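Local coordinates for protein glutamate racemase (Escherichia coli, PDB 2JFN) that belongs to the Asp/Glu/hydantoin racemase family, whose members are built from two alpha/beta domains with a ligand site between them, at residues L183-I186 against L187-W190. Sequence-based numbering, arbitrary orientation.
Sequences LKRI and LRPW
L183 accepts an i to i+4 hydrogen bond from L187 at the junction of helix 180-186 and the short helix 188-191. The bond runs from L187 N to L183 O over 2.8 Å and is nearly collinear with the carbonyl, the angle at the oxygen being 160°. The L187 side chain packs against the same oxygen, with L187 CG 3.5 Å from L183 O, while the L183 side chain touches E213 and V217 of helix 211-217.

K184 sets its CB away from the second segment, and K184 O comes within 2.8 Å of R188 N at an angle too poor for a hydrogen bond. R188 N bonds instead to R185 O at 3.1 Å, reaching the oxygen from well above the carbonyl plane; the change from an i to i+4 bond at L183 to an i to i+3 bond at R185 is a local 3-10-like pattern.

From R185 the side chain leaves with CG anti to the backbone N (chi1 179°). Its bend at chi2 and that of R188 at chi3 bring the two flat guanidinium groups nearly parallel, face to face, with planes 10° apart. R185 CZ and R188 CZ are 3.8 Å apart, each over the centre of the opposing group. In this like-charge stack R185 NH2 and R188 NH2 approach to 3.6 Å, and solvent may screen the charges, since R185 is exposed; R192 brings a third guanidinium close to R188.

I186 packs on M165 and L168 of helix 163-174, and L187 on L160 of strand 156-161, an outermost strand of the four-stranded parallel sheet, whereas the stacked arginines lie at the exposed side. The P189 ring lies beside the I186 carbonyl, with P189 CD 3.4 Å from I186 O.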
ATOM      1  N   LEU A 183      -8.445   1.704  18.413  1.00 32.52           N
ATOM      2  CA  LEU A 183      -7.608   2.720  17.784  1.00 31.97           C
ATOM      3  C   LEU A 183      -7.049   3.696  18.807  1.00 31.47           C
ATOM      4  O   LEU A 183      -5.864   4.033  18.770  1.00 31.07           O
ATOM      5  CB  LEU A 183      -8.402   3.507  16.742  1.00 32.53           C
ATOM      6  CG  LEU A 183      -8.334   3.043  15.289  1.00 33.44           C
ATOM      7  CD1 LEU A 183      -9.120   4.029  14.424  1.00 33.67           C
ATOM      8  CD2 LEU A 183      -6.875   2.970  14.827  1.00 33.50           C
ATOM      9  N   LYS A 184      -7.905   4.160  19.714  1.00 30.86           N
ATOM     10  CA  LYS A 184      -7.478   5.102  20.742  1.00 31.16           C
ATOM     11  C   LYS A 184      -6.362   4.498  21.578  1.00 30.89           C
ATOM     12  O   LYS A 184      -5.430   5.190  21.982  1.00 30.37           O
ATOM     13  CB  LYS A 184      -8.652   5.469  21.656  1.00 31.63           C
ATOM     14  CG  LYS A 184      -9.732   6.290  20.981  1.00 32.93           C
ATOM     15  CD  LYS A 184     -10.939   6.471  21.889  1.00 33.75           C
ATOM     16  CE  LYS A 184     -12.072   7.171  21.158  1.00 34.92           C
ATOM     17  NZ  LYS A 184     -13.309   7.247  22.001  1.00 35.78           N
ATOM     18  N   ARG A 185      -6.474   3.203  21.843  1.00 30.97           N
ATOM     19  CA  ARG A 185      -5.476   2.499  22.635  1.00 31.66           C
ATOM     20  C   ARG A 185      -4.153   2.481  21.878  1.00 30.92           C
ATOM     21  O   ARG A 185      -3.096   2.792  22.431  1.00 30.74           O
ATOM     22  CB  ARG A 185      -5.945   1.065  22.904  1.00 32.95           C
ATOM     23  CG  ARG A 185      -4.954   0.235  23.705  1.00 35.19           C
ATOM     24  CD  ARG A 185      -4.781   0.781  25.119  1.00 36.95           C
ATOM     25  NE  ARG A 185      -3.638   0.161  25.784  1.00 38.48           N
ATOM     26  CZ  ARG A 185      -2.373   0.390  25.451  1.00 39.27           C
ATOM     27  NH1 ARG A 185      -2.082   1.231  24.465  1.00 39.25           N
ATOM     28  NH2 ARG A 185      -1.395  -0.235  26.093  1.00 40.18           N
ATOM     29  N   ILE A 186      -4.219   2.119  20.603  1.00 30.14           N
ATOM     30  CA  ILE A 186      -3.020   2.074  19.778  1.00 29.32           C
ATOM     31  C   ILE A 186      -2.371   3.458  19.721  1.00 28.71           C
ATOM     32  O   ILE A 186      -1.150   3.583  19.799  1.00 28.31           O
ATOM     33  CB  ILE A 186      -3.361   1.607  18.338  1.00 29.04           C
ATOM     34  CG1 ILE A 186      -3.886   0.165  18.372  1.00 29.51           C
ATOM     35  CG2 ILE A 186      -2.128   1.723  17.444  1.00 29.20           C
ATOM     36  CD1 ILE A 186      -4.384  -0.345  17.023  1.00 29.37           C
ATOM     37  N   LEU A 187      -3.193   4.497  19.597  1.00 28.36           N
ATOM     38  CA  LEU A 187      -2.691   5.866  19.507  1.00 28.42           C
ATOM     39  C   LEU A 187      -2.523   6.573  20.859  1.00 28.77           C
ATOM     40  O   LEU A 187      -2.181   7.754  20.905  1.00 27.81           O
ATOM     41  CB  LEU A 187      -3.620   6.696  18.603  1.00 28.23           C
ATOM     42  CG  LEU A 187      -3.710   6.230  17.143  1.00 28.51           C
ATOM     43  CD1 LEU A 187      -4.873   6.914  16.432  1.00 28.72           C
ATOM     44  CD2 LEU A 187      -2.403   6.532  16.437  1.00 28.48           C
ATOM     45  N   ARG A 188      -2.741   5.844  21.950  1.00 29.44           N
ATOM     46  CA  ARG A 188      -2.630   6.422  23.289  1.00 30.59           C
ATOM     47  C   ARG A 188      -1.352   7.247  23.460  1.00 31.15           C
ATOM     48  O   ARG A 188      -1.405   8.379  23.933  1.00 31.37           O
ATOM     49  CB  ARG A 188      -2.713   5.319  24.363  1.00 31.00           C
ATOM     50  CG  ARG A 188      -2.995   5.855  25.782  1.00 31.92           C
ATOM     51  CD  ARG A 188      -3.242   4.734  26.795  1.00 32.72           C
ATOM     52  NE  ARG A 188      -2.019   4.014  27.151  1.00 33.40           N
ATOM     53  CZ  ARG A 188      -1.949   3.083  28.098  1.00 33.80           C
ATOM     54  NH1 ARG A 188      -3.033   2.750  28.786  1.00 34.90           N
ATOM     55  NH2 ARG A 188      -0.797   2.491  28.370  1.00 34.07           N
ATOM     56  N   PRO A 189      -0.189   6.703  23.053  1.00 31.69           N
ATOM     57  CA  PRO A 189       1.079   7.433  23.181  1.00 32.00           C
ATOM     58  C   PRO A 189       0.982   8.862  22.655  1.00 32.69           C
ATOM     59  O   PRO A 189       1.460   9.810  23.289  1.00 33.41           O
ATOM     60  CB  PRO A 189       2.043   6.596  22.345  1.00 32.34           C
ATOM     61  CG  PRO A 189       1.509   5.221  22.487  1.00 32.12           C
ATOM     62  CD  PRO A 189       0.019   5.417  22.361  1.00 31.58           C
ATOM     63  N   TRP A 190       0.369   9.009  21.484  1.00 32.33           N
ATOM     64  CA  TRP A 190       0.214  10.312  20.856  1.00 32.66           C
ATOM     65  C   TRP A 190      -0.845  11.167  21.536  1.00 32.80           C
ATOM     66  O   TRP A 190      -0.674  12.372  21.677  1.00 33.14           O
ATOM     67  CB  TRP A 190      -0.117  10.140  19.370  1.00 31.96           C
ATOM     68  CG  TRP A 190       1.061   9.680  18.556  1.00 31.74           C
ATOM     69  CD1 TRP A 190       2.307   9.369  19.019  1.00 31.47           C
ATOM     70  CD2 TRP A 190       1.105   9.500  17.134  1.00 31.19           C
ATOM     71  NE1 TRP A 190       3.124   9.007  17.977  1.00 31.75           N
ATOM     72  CE2 TRP A 190       2.412   9.078  16.808  1.00 31.14           C
ATOM     73  CE3 TRP A 190       0.165   9.654  16.105  1.00 31.17           C
ATOM     74  CZ2 TRP A 190       2.806   8.809  15.494  1.00 30.64           C
ATOM     75  CZ3 TRP A 190       0.560   9.386  14.793  1.00 30.63           C
ATOM     76  CH2 TRP A 190       1.869   8.968  14.505  1.00 30.76           C
TER